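Local coordinates for protein UDP-glucose 4-epimerase (Brucella ovis, PDB 4WOK) that probably interconverts UDP-glucose and UDP-galactose by inverting the sugar at C4, using a tightly held nicotinamide-adenine-dinucleotide as the hydride carrier, at residues Asn121-Ser126 / Arg172-Arg177; Gly106-Leu111 / Glu159-Asp164; Ala240-Leu245 / Leu310-Val315. The protein carries 2 engineered substitutions. One frame throughout, in Å; residues are numbered along the deposited sequence.

Interaction 1 (Asn121-Ser126 / Arg172-Arg177); sequences NVIFSS and RYVALR. With NAD (nicotinamide-adenine-dinucleotide), chain B.
Asn-121 to Ser-125 and Arg-172 to Arg-177 run as neighbouring parallel strands, closely aligned, their axes 4.8 Å apart. Five backbone hydrogen bonds join them, from Val-122 N to Arg-172 O at the start to Ser-126 N with Leu-176 O, 2.7 Å apart, at the end; this last bond is the most bent, 145° at the hydrogen, where the first strand gives way to loop. Side chains alternate between two faces. On the face of Ile-123, Val-174 and Leu-176, the isoleucine CD1 lies alongside the valine, 3.9 Å from Val-174 CB, while its CG2 branch meets Leu-176 CD1 at the same distance; helix 236-251 covers this side. On the other, Ala-175 CB sits at the edge of the Phe-124 ring, whose CG is anti to the backbone N, a torsion that carries the ring toward helix 150-169. At the amino-terminal end of the pair, Arg-172 bends at chi3 (-63°), which brings its guanidinium back toward the Asn-121 amide oxygen, oblique to it. NE and NH2 both reach Asn-121 OD1, at 3.1 Å from NE, but both bonds are weak and the amide and guanidinium planes stand 61° apart; a water accepts from Asn-121 ND2 and, weakly, from Arg-172 NH2, and the same ND2 also bonds Val-78 O. At the carboxyl ends, Ser-126 O comes within 3.1 Å of C6N of the nicotinamide, and Ser-125 OG is hydrogen-bonded to His-243 NE2 and Tyr-178 OH. The strand end thus sets serine backbone atoms beside the nicotinamide riboside, as Rossmann folds do, while protein partners hold the hydroxyls.

Interaction 2 (Gly106-Leu111 / Glu159-Asp164); sequences GTQSLL and EHMLAD
Met-161 reaches Gln-108 and Leu-111 because its CG is anti to the backbone N (chi1 -166°) and chi2 is likewise extended, so that the thioether projects straight across the gap between two helices before bending at chi3 (-69°). Leu-111 answers with CG anti to its carbonyl carbon, which sends both methyl branches into the same gap. The sulfur then rests against the backbone of helix 96-116: Met-161 SD is 3.5 Å from Gln-108 CA and nearly as close to Gln-108 CB, with the two side chains crossing at about a right angle. The bend at chi3 lays Met-161 CE against Gln-108 CB too, at 3.8 Å. Leu-111 divides its branches between two partners. Its CD1 meets Met-161 SD at 3.9 Å, while Leu-111 CD2 touches Leu-162 CD2 at 3.8 Å, the leucines again crossing nearly perpendicularly. Thr-107 adds a looser methyl contact to the sulfur, and its hydroxyl is bonded to Asn-103 O and His-82 instead. The helical segments themselves stay 10.6 Å apart, crossing at -24°, a separation bridged by side chains. Both helices lie on one side of the parallel sheet, where Leu-162 also packs on Val-122 and Phe-124 of strand 121-125. Beyond the methionine, Gln-108 NE2 turns to Tyr-165 OH in the other helix. No hydrogen bond links the two segments; their adhesion is therefore dispersive and non-directional, resting on a polarisable sulfur and branched methyls.

Interaction 3 (Ala240-Leu245 / Leu310-Val315); sequences ARAHVL and LGFHTV
Helix 236-251, which covers one face of the Rossmann sheet, receives on its outer side the loop that follows helix 304-310, with Phe-312 meeting Ala-242 and Leu-245. Ala-242 CB stands over one face of the phenyl ring, 3.9 Å from its centroid and 17° off the normal, a CH-pi contact. Leu-245 approaches at the ring edge instead, its CD1 lying 3.8 Å from Phe-312 CD1 and the two side chains crossing at about a right angle. The opposite face of the ring is backed by its own chain at Thr-314 N, so the phenyl is held between helix and loop. Gly-311, just after helix 304-310, leaves helical geometry with a positive phi of 64°, and the chain that turns there runs on along the covering helix of the cofactor-binding fold. One residue before Ala-242, Arg-241 follows an extended course to CD and then bends at chi3 (47°), which brings its guanidinium edge to the backbone of His-313. Its NH1 donates to His-313 O at 2.9 Å, a fairly straight bond lying within the guanidinium plane, whereas NH2 adds a weak one to the same oxygen. Water 2 accepts from NH2, also weakly, donates to Gly-311 O and accepts from His-313 N, tying the loop backbone to the arginine. Val-315 CG2 lies over one guanidinium face, toward its rim, 3.8 Å from Arg-241 NH1. Asp-238 OD1, one turn earlier in the helix, forms a salt bridge with NH1 and accepts a hydrogen bond from Val-315 N.

Following the chain from the N terminus, the first of these elements is helix 96-116, then strand 121-125, helix 150-169 and strand 172-177. Interaction 2 closes a loop from 106-111 to 159-164, and interaction 1 closes one from 121-126 to 172-177; their segments alternate, so the two loops cross, binding helix layer to sheet. They meet directly where Glu-159 hydrogen-bonds Ser-126 OG and forms a salt bridge with Arg-177. Interaction 3 follows in series, bringing the late loop 310-315 back onto helix 236-251 at the sheet's other face. His-243 connects it to interaction 1, packing on Leu-176, whereas interactions 2 and 3 stay about 11 Å apart at their nearest atoms.

Interaction 1 (Asn121-Ser126 / Arg172-Arg177)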
loop_
_atom_site.group_PDB
_atom_site.type_symbol
_atom_site.label_atom_id
_atom_site.label_comp_id
_atom_site.label_asym_id
_atom_site.label_seq_id
_atom_site.Cartn_x
_atom_site.Cartn_y
_atom_site.Cartn_z
ATOM N N ASN A 121 8.741 -17.052 -5.277
ATOM C CA ASN A 121 7.908 -16.497 -4.219
ATOM C C ASN A 121 7.434 -15.053 -4.455
ATOM O O ASN A 121 8.230 -14.128 -4.365
ATOM C CB ASN A 121 8.679 -16.576 -2.910
ATOM C CG ASN A 121 8.984 -18.019 -2.515
ATOM O OD1 ASN A 121 8.124 -18.888 -2.622
ATOM N ND2 ASN A 121 10.211 -18.277 -2.076
ATOM N N VAL A 122 6.138 -14.865 -4.708
ATOM C CA VAL A 122 5.624 -13.523 -5.024
ATOM C C VAL A 122 4.760 -12.953 -3.912
ATOM O O VAL A 122 3.766 -13.553 -3.505
ATOM C CB VAL A 122 4.819 -13.525 -6.338
ATOM C CG1 VAL A 122 4.195 -12.143 -6.604
ATOM C CG2 VAL A 122 5.728 -13.943 -7.494
ATOM N N ILE A 123 5.161 -11.790 -3.414
ATOM C CA ILE A 123 4.384 -11.092 -2.406
ATOM C C ILE A 123 3.713 -9.914 -3.104
ATOM O O ILE A 123 4.390 -9.001 -3.552
ATOM C CB ILE A 123 5.253 -10.597 -1.241
ATOM C CG1 ILE A 123 6.146 -11.728 -0.692
ATOM C CG2 ILE A 123 4.382 -9.941 -0.164
ATOM C CD1 ILE A 123 5.384 -12.917 -0.232
ATOM N N PHE A 124 2.391 -9.952 -3.198
ATOM C CA PHE A 124 1.620 -8.999 -4.003
ATOM C C PHE A 124 0.928 -7.962 -3.131
ATOM O O PHE A 124 0.151 -8.308 -2.243
ATOM C CB PHE A 124 0.571 -9.726 -4.841
ATOM C CG PHE A 124 -0.284 -8.792 -5.664
ATOM C CD1 PHE A 124 0.280 -8.023 -6.673
ATOM C CD2 PHE A 124 -1.637 -8.656 -5.405
ATOM C CE1 PHE A 124 -0.512 -7.131 -7.431
ATOM C CE2 PHE A 124 -2.439 -7.768 -6.153
ATOM C CZ PHE A 124 -1.871 -7.013 -7.168
ATOM N N SER A 125 1.207 -6.685 -3.378
ATOM C CA SER A 125 0.560 -5.628 -2.614
ATOM C C SER A 125 -0.788 -5.346 -3.252
ATOM O O SER A 125 -0.871 -4.760 -4.324
ATOM C CB SER A 125 1.429 -4.360 -2.565
ATOM O OG SER A 125 1.563 -3.886 -1.221
ATOM N N SER A 126 -1.846 -5.793 -2.593
ATOM C CA SER A 126 -3.188 -5.655 -3.120
ATOM C C SER A 126 -3.886 -4.518 -2.394
ATOM O O SER A 126 -3.226 -3.651 -1.834
ATOM C CB SER A 126 -3.957 -6.970 -2.968
ATOM O OG SER A 126 -5.175 -6.937 -3.692
ATOM N N ARG A 172 4.101 -19.592 -5.928
ATOM C CA ARG A 172 3.670 -19.465 -4.539
ATOM C C ARG A 172 3.533 -17.993 -4.191
ATOM O O ARG A 172 4.377 -17.180 -4.585
ATOM C CB ARG A 172 4.658 -20.143 -3.591
ATOM C CG ARG A 172 4.831 -21.640 -3.865
ATOM C CD ARG A 172 5.692 -22.329 -2.814
ATOM N NE ARG A 172 7.062 -21.821 -2.787
ATOM C CZ ARG A 172 8.054 -22.294 -3.538
ATOM N NH1 ARG A 172 7.835 -23.292 -4.387
ATOM N NH2 ARG A 172 9.272 -21.772 -3.439
ATOM N N TYR A 173 2.490 -17.635 -3.451
ATOM C CA TYR A 173 2.246 -16.214 -3.242
ATOM C C TYR A 173 1.524 -15.880 -1.967
ATOM O O TYR A 173 0.880 -16.723 -1.357
ATOM C CB TYR A 173 1.436 -15.635 -4.412
ATOM C CG TYR A 173 0.012 -16.133 -4.455
ATOM C CD1 TYR A 173 -0.304 -17.323 -5.095
ATOM C CD2 TYR A 173 -1.019 -15.412 -3.860
ATOM C CE1 TYR A 173 -1.605 -17.785 -5.147
ATOM C CE2 TYR A 173 -2.321 -15.866 -3.897
ATOM C CZ TYR A 173 -2.609 -17.055 -4.546
ATOM O OH TYR A 173 -3.905 -17.516 -4.594
ATOM N N VAL A 174 1.626 -14.607 -1.603
ATOM C CA VAL A 174 0.853 -14.016 -0.529
ATOM C C VAL A 174 0.333 -12.710 -1.077
ATOM O O VAL A 174 1.120 -11.885 -1.549
ATOM C CB VAL A 174 1.685 -13.750 0.735
ATOM C CG1 VAL A 174 0.858 -12.998 1.789
ATOM C CG2 VAL A 174 2.234 -15.053 1.310
ATOM N N ALA A 175 -0.981 -12.532 -1.039
ATOM C CA ALA A 175 -1.583 -11.269 -1.433
ATOM C C ALA A 175 -1.918 -10.518 -0.159
ATOM O O ALA A 175 -2.512 -11.083 0.756
ATOM C CB ALA A 175 -2.827 -11.490 -2.294
ATOM N N LEU A 176 -1.520 -9.251 -0.090
ATOM C CA LEU A 176 -1.732 -8.460 1.114
ATOM C C LEU A 176 -2.674 -7.300 0.820
ATOM O O LEU A 176 -2.377 -6.443 -0.015
ATOM C CB LEU A 176 -0.399 -7.949 1.664
ATOM C CG LEU A 176 0.607 -9.027 2.088
ATOM C CD1 LEU A 176 1.949 -8.396 2.446
ATOM C CD2 LEU A 176 0.085 -9.871 3.260
ATOM N N ARG A 177 -3.809 -7.288 1.515
ATOM C CA ARG A 177 -4.859 -6.305 1.288
ATOM C C ARG A 177 -4.893 -5.281 2.423
ATOM O O ARG A 177 -4.898 -5.646 3.600
ATOM C CB ARG A 177 -6.231 -6.992 1.168
ATOM C CG ARG A 177 -6.314 -8.101 0.125
ATOM C CD ARG A 177 -7.675 -8.803 0.184
ATOM N NE ARG A 177 -7.789 -9.900 -0.775
ATOM C CZ ARG A 177 -8.521 -10.996 -0.563
ATOM N NH1 ARG A 177 -9.198 -11.137 0.571
ATOM N NH2 ARG A 177 -8.582 -11.949 -1.482
HETATM P PA NAD B . 4.033 4.729 -5.161
HETATM O O1A NAD B . 3.532 5.229 -6.502
HETATM O O2A NAD B . 4.854 5.550 -4.210
HETATM O O5B NAD B . 5.083 3.412 -5.567
HETATM C C5B NAD B . 4.750 2.864 -6.824
HETATM C C4B NAD B . 6.116 2.462 -7.441
HETATM O O4B NAD B . 5.917 1.628 -8.590
HETATM C C3B NAD B . 6.717 3.796 -7.899
HETATM O O3B NAD B . 8.053 3.827 -7.465
HETATM C C2B NAD B . 6.604 3.703 -9.441
HETATM O O2B NAD B . 7.638 4.370 -10.049
HETATM C C1B NAD B . 6.734 2.151 -9.656
HETATM N N9A NAD B . 6.048 1.698 -10.881
HETATM C C8A NAD B . 4.731 1.969 -11.314
HETATM N N7A NAD B . 4.434 1.360 -12.467
HETATM C C5A NAD B . 5.608 0.670 -12.799
HETATM C C6A NAD B . 5.936 -0.149 -13.901
HETATM N N6A NAD B . 5.017 -0.377 -14.898
HETATM N N1A NAD B . 7.165 -0.713 -13.974
HETATM C C2A NAD B . 8.051 -0.448 -12.961
HETATM N N3A NAD B . 7.878 0.326 -11.850
HETATM C C4A NAD B . 6.619 0.862 -11.815
HETATM O O3 NAD B . 2.671 4.064 -4.624
HETATM P PN NAD B . 2.720 3.371 -3.164
HETATM O O1N NAD B . 4.049 3.038 -2.549
HETATM O O2N NAD B . 1.562 3.980 -2.453
HETATM O O5D NAD B . 1.921 1.845 -3.307
HETATM C C5D NAD B . 2.560 0.997 -4.125
HETATM C C4D NAD B . 1.788 -0.319 -4.029
HETATM O O4D NAD B . 0.942 -0.293 -2.808
HETATM C C3D NAD B . 0.805 -0.422 -5.213
HETATM O O3D NAD B . 0.694 -1.781 -5.492
HETATM C C2D NAD B . -0.485 0.112 -4.579
HETATM O O2D NAD B . -1.641 -0.369 -5.140
HETATM C C1D NAD B . -0.350 -0.605 -3.215
HETATM N N1N NAD B . -1.358 0.035 -2.229
HETATM C C2N NAD B . -1.062 1.308 -1.746
HETATM C C3N NAD B . -1.974 1.910 -0.841
HETATM C C7N NAD B . -1.668 3.286 -0.313
HETATM O O7N NAD B . -2.424 3.824 0.502
HETATM N N7N NAD B . -0.529 3.927 -0.760
HETATM C C4N NAD B . -3.132 1.221 -0.474
HETATM C C5N NAD B . -3.398 -0.051 -0.980
HETATM C C6N NAD B . -2.495 -0.646 -1.872
HETATM O O HOH W 1 10.700 -21.015 -1.027
#

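Interaction 2 (Gly106-Leu111 / Glu159-Asp164)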
loop_
_atom_site.group_PDB
_atom_site.type_symbol
_atom_site.label_atom_id
_atom_site.label_comp_id
_atom_site.label_asym_id
_atom_site.label_seq_id
_atom_site.Cartn_x
_atom_site.Cartn_y
_atom_site.Cartn_z
ATOM N N GLY A 106 0.830 -5.313 -16.655
ATOM C CA GLY A 106 2.103 -5.248 -15.949
ATOM C C GLY A 106 2.298 -6.432 -15.008
ATOM O O GLY A 106 3.379 -7.023 -14.929
ATOM N N THR A 107 1.262 -6.775 -14.256
ATOM C CA THR A 107 1.382 -7.920 -13.356
ATOM C C THR A 107 1.570 -9.216 -14.149
ATOM O O THR A 107 2.365 -10.068 -13.763
ATOM C CB THR A 107 0.152 -8.023 -12.426
ATOM O OG1 THR A 107 0.133 -6.868 -11.577
ATOM C CG2 THR A 107 0.225 -9.299 -11.554
ATOM N N GLN A 108 0.873 -9.370 -15.271
ATOM C CA GLN A 108 1.050 -10.606 -16.029
ATOM C C GLN A 108 2.489 -10.718 -16.520
ATOM O O GLN A 108 3.086 -11.795 -16.493
ATOM C CB GLN A 108 0.107 -10.718 -17.236
ATOM C CG GLN A 108 0.379 -12.074 -17.946
ATOM C CD GLN A 108 -0.519 -12.342 -19.139
ATOM O OE1 GLN A 108 -1.341 -11.512 -19.520
ATOM N NE2 GLN A 108 -0.359 -13.516 -19.735
ATOM N N SER A 109 3.051 -9.600 -16.947
ATOM C CA SER A 109 4.430 -9.596 -17.400
ATOM C C SER A 109 5.351 -10.031 -16.244
ATOM O O SER A 109 6.268 -10.830 -16.430
ATOM C CB SER A 109 4.800 -8.209 -17.922
ATOM O OG SER A 109 6.120 -8.180 -18.422
ATOM N N LEU A 110 5.099 -9.518 -15.046
ATOM C CA LEU A 110 5.913 -9.894 -13.895
ATOM C C LEU A 110 5.762 -11.373 -13.573
ATOM O O LEU A 110 6.750 -12.057 -13.285
ATOM C CB LEU A 110 5.549 -9.048 -12.672
ATOM C CG LEU A 110 6.230 -9.491 -11.371
ATOM C CD1 LEU A 110 7.719 -9.173 -11.371
ATOM C CD2 LEU A 110 5.544 -8.848 -10.175
ATOM N N LEU A 111 4.532 -11.883 -13.621
ATOM C CA LEU A 111 4.324 -13.287 -13.277
ATOM C C LEU A 111 4.919 -14.191 -14.345
ATOM O O LEU A 111 5.436 -15.269 -14.034
ATOM C CB LEU A 111 2.836 -13.584 -13.081
ATOM C CG LEU A 111 2.176 -12.835 -11.909
ATOM C CD1 LEU A 111 0.764 -13.332 -11.779
ATOM C CD2 LEU A 111 2.936 -13.060 -10.571
ATOM N N GLU A 159 -5.195 -10.632 -8.274
ATOM C CA GLU A 159 -5.309 -11.694 -7.271
ATOM C C GLU A 159 -5.699 -13.027 -7.929
ATOM O O GLU A 159 -5.104 -14.065 -7.649
ATOM C CB GLU A 159 -6.325 -11.326 -6.183
ATOM C CG GLU A 159 -5.900 -10.147 -5.305
ATOM C CD GLU A 159 -6.737 -10.019 -4.041
ATOM O OE1 GLU A 159 -7.755 -10.734 -3.924
ATOM O OE2 GLU A 159 -6.378 -9.205 -3.162
ATOM N N HIS A 160 -6.695 -12.993 -8.807
ATOM C CA HIS A 160 -7.134 -14.217 -9.479
ATOM C C HIS A 160 -6.080 -14.733 -10.451
ATOM O O HIS A 160 -5.958 -15.939 -10.642
ATOM C CB HIS A 160 -8.453 -13.987 -10.210
ATOM C CG HIS A 160 -9.619 -13.842 -9.287
ATOM N ND1 HIS A 160 -10.662 -12.978 -9.530
ATOM C CD2 HIS A 160 -9.899 -14.450 -8.112
ATOM C CE1 HIS A 160 -11.539 -13.062 -8.545
ATOM N NE2 HIS A 160 -11.096 -13.944 -7.670
ATOM N N MET A 161 -5.329 -13.824 -11.063
ATOM C CA MET A 161 -4.238 -14.229 -11.944
ATOM C C MET A 161 -3.182 -14.986 -11.147
ATOM O O MET A 161 -2.675 -16.025 -11.588
ATOM C CB MET A 161 -3.612 -13.013 -12.625
ATOM C CG MET A 161 -2.709 -13.361 -13.814
ATOM S SD MET A 161 -1.743 -11.928 -14.348
ATOM C CE MET A 161 -3.037 -10.871 -15.035
ATOM N N LEU A 162 -2.849 -14.458 -9.972
ATOM C CA LEU A 162 -1.968 -15.184 -9.043
ATOM C C LEU A 162 -2.453 -16.610 -8.779
ATOM O O LEU A 162 -1.668 -17.563 -8.846
ATOM C CB LEU A 162 -1.852 -14.432 -7.710
ATOM C CG LEU A 162 -0.959 -13.197 -7.721
ATOM C CD1 LEU A 162 -1.233 -12.362 -6.488
ATOM C CD2 LEU A 162 0.506 -13.595 -7.761
ATOM N N ALA A 163 -3.740 -16.764 -8.482
ATOM C CA ALA A 163 -4.299 -18.087 -8.207
ATOM C C ALA A 163 -4.163 -19.001 -9.421
ATOM O O ALA A 163 -3.790 -20.161 -9.284
ATOM C CB ALA A 163 -5.755 -17.979 -7.782
ATOM N N ASP A 164 -4.441 -18.470 -10.608
ATOM C CA ASP A 164 -4.352 -19.258 -11.844
ATOM C C ASP A 164 -2.932 -19.666 -12.184
ATOM O O ASP A 164 -2.708 -20.773 -12.682
ATOM C CB ASP A 164 -4.930 -18.487 -13.030
ATOM C CG ASP A 164 -6.432 -18.321 -12.942
ATOM O OD1 ASP A 164 -7.075 -19.099 -12.209
ATOM O OD2 ASP A 164 -6.968 -17.407 -13.609
#

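Interaction 3 (Ala240-Leu245 / Leu310-Val315)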
loop_
_atom_site.group_PDB
_atom_site.type_symbol
_atom_site.label_atom_id
_atom_site.label_comp_id
_atom_site.label_asym_id
_atom_site.label_seq_id
_atom_site.Cartn_x
_atom_site.Cartn_y
_atom_site.Cartn_z
ATOM N N ALA A 240 5.690 -2.533 5.709
ATOM C CA ALA A 240 6.999 -3.116 5.422
ATOM C C ALA A 240 7.179 -4.420 6.201
ATOM O O ALA A 240 7.517 -5.456 5.633
ATOM C CB ALA A 240 8.113 -2.136 5.762
ATOM N N ARG A 241 6.914 -4.361 7.502
ATOM C CA ARG A 241 7.032 -5.548 8.353
ATOM C C ARG A 241 6.228 -6.737 7.806
ATOM O O ARG A 241 6.746 -7.853 7.710
ATOM C CB ARG A 241 6.585 -5.221 9.785
ATOM C CG ARG A 241 7.460 -4.179 10.493
ATOM C CD ARG A 241 6.984 -3.910 11.944
ATOM N NE ARG A 241 6.726 -5.160 12.658
ATOM C CZ ARG A 241 5.525 -5.551 13.073
ATOM N NH1 ARG A 241 4.468 -4.773 12.884
ATOM N NH2 ARG A 241 5.384 -6.714 13.695
ATOM N N ALA A 242 4.973 -6.497 7.437
ATOM C CA ALA A 242 4.109 -7.577 6.964
ATOM C C ALA A 242 4.589 -8.178 5.639
ATOM O O ALA A 242 4.489 -9.388 5.423
ATOM C CB ALA A 242 2.700 -7.085 6.816
ATOM N N HIS A 243 5.085 -7.335 4.742
ATOM C CA HIS A 243 5.543 -7.835 3.449
ATOM C C HIS A 243 6.774 -8.703 3.640
ATOM O O HIS A 243 6.957 -9.698 2.931
ATOM C CB HIS A 243 5.838 -6.685 2.488
ATOM C CG HIS A 243 4.611 -6.047 1.912
ATOM N ND1 HIS A 243 3.726 -5.313 2.672
ATOM C CD2 HIS A 243 4.125 -6.031 0.646
ATOM C CE1 HIS A 243 2.747 -4.869 1.897
ATOM N NE2 HIS A 243 2.966 -5.288 0.662
ATOM N N VAL A 244 7.619 -8.355 4.613
ATOM C CA VAL A 244 8.790 -9.193 4.864
ATOM C C VAL A 244 8.371 -10.471 5.608
ATOM O O VAL A 244 8.900 -11.558 5.335
ATOM C CB VAL A 244 9.896 -8.436 5.645
ATOM C CG1 VAL A 244 11.057 -9.358 5.965
ATOM C CG2 VAL A 244 10.386 -7.242 4.830
ATOM N N LEU A 245 7.410 -10.366 6.526
ATOM C CA LEU A 245 6.898 -11.584 7.160
ATOM C C LEU A 245 6.334 -12.531 6.092
ATOM O O LEU A 245 6.482 -13.743 6.181
ATOM C CB LEU A 245 5.829 -11.264 8.198
ATOM C CG LEU A 245 6.292 -10.718 9.546
ATOM C CD1 LEU A 245 5.086 -10.226 10.323
ATOM C CD2 LEU A 245 7.051 -11.780 10.359
ATOM N N LEU A 310 0.389 -15.142 9.765
ATOM C CA LEU A 310 1.702 -14.510 9.664
ATOM C C LEU A 310 2.301 -14.149 11.020
ATOM O O LEU A 310 3.468 -13.765 11.100
ATOM C CB LEU A 310 1.624 -13.243 8.798
ATOM C CG LEU A 310 1.432 -13.433 7.296
ATOM C CD1 LEU A 310 1.483 -12.090 6.586
ATOM C CD2 LEU A 310 2.481 -14.397 6.732
ATOM N N GLY A 311 1.509 -14.268 12.079
ATOM C CA GLY A 311 1.921 -13.776 13.380
ATOM C C GLY A 311 2.097 -12.266 13.355
ATOM O O GLY A 311 2.945 -11.724 14.062
ATOM N N PHE A 312 1.297 -11.586 12.538
ATOM C CA PHE A 312 1.445 -10.140 12.336
ATOM C C PHE A 312 0.478 -9.277 13.147
ATOM O O PHE A 312 -0.733 -9.453 13.070
ATOM C CB PHE A 312 1.268 -9.792 10.855
ATOM C CG PHE A 312 1.216 -8.315 10.590
ATOM C CD1 PHE A 312 2.367 -7.548 10.627
ATOM C CD2 PHE A 312 0.018 -7.690 10.297
ATOM C CE1 PHE A 312 2.315 -6.177 10.389
ATOM C CE2 PHE A 312 -0.031 -6.323 10.057
ATOM C CZ PHE A 312 1.114 -5.573 10.108
ATOM N N HIS A 313 1.036 -8.340 13.913
ATOM C CA HIS A 313 0.274 -7.282 14.578
ATOM C C HIS A 313 0.912 -5.943 14.247
ATOM O O HIS A 313 2.138 -5.852 14.159
ATOM C CB HIS A 313 0.247 -7.473 16.104
ATOM C CG HIS A 313 -0.092 -8.864 16.527
ATOM N ND1 HIS A 313 0.854 -9.863 16.621
ATOM C CD2 HIS A 313 -1.275 -9.432 16.859
ATOM C CE1 HIS A 313 0.269 -10.985 17.001
ATOM N NE2 HIS A 313 -1.022 -10.751 17.150
ATOM N N THR A 314 0.103 -4.903 14.066
ATOM C CA THR A 314 0.659 -3.565 13.906
ATOM C C THR A 314 1.268 -3.108 15.221
ATOM O O THR A 314 0.718 -3.381 16.283
ATOM C CB THR A 314 -0.399 -2.532 13.458
ATOM O OG1 THR A 314 -1.548 -2.612 14.304
ATOM C CG2 THR A 314 -0.822 -2.791 12.022
ATOM N N VAL A 315 2.407 -2.425 15.156
ATOM C CA VAL A 315 2.988 -1.859 16.371
ATOM C C VAL A 315 3.283 -0.372 16.208
ATOM O O VAL A 315 3.692 0.278 17.156
ATOM C CB VAL A 315 4.289 -2.588 16.791
ATOM C CG1 VAL A 315 4.021 -4.070 17.013
ATOM C CG2 VAL A 315 5.388 -2.393 15.762
HETATM O O HOH W 2 4.041 -8.958 14.482
#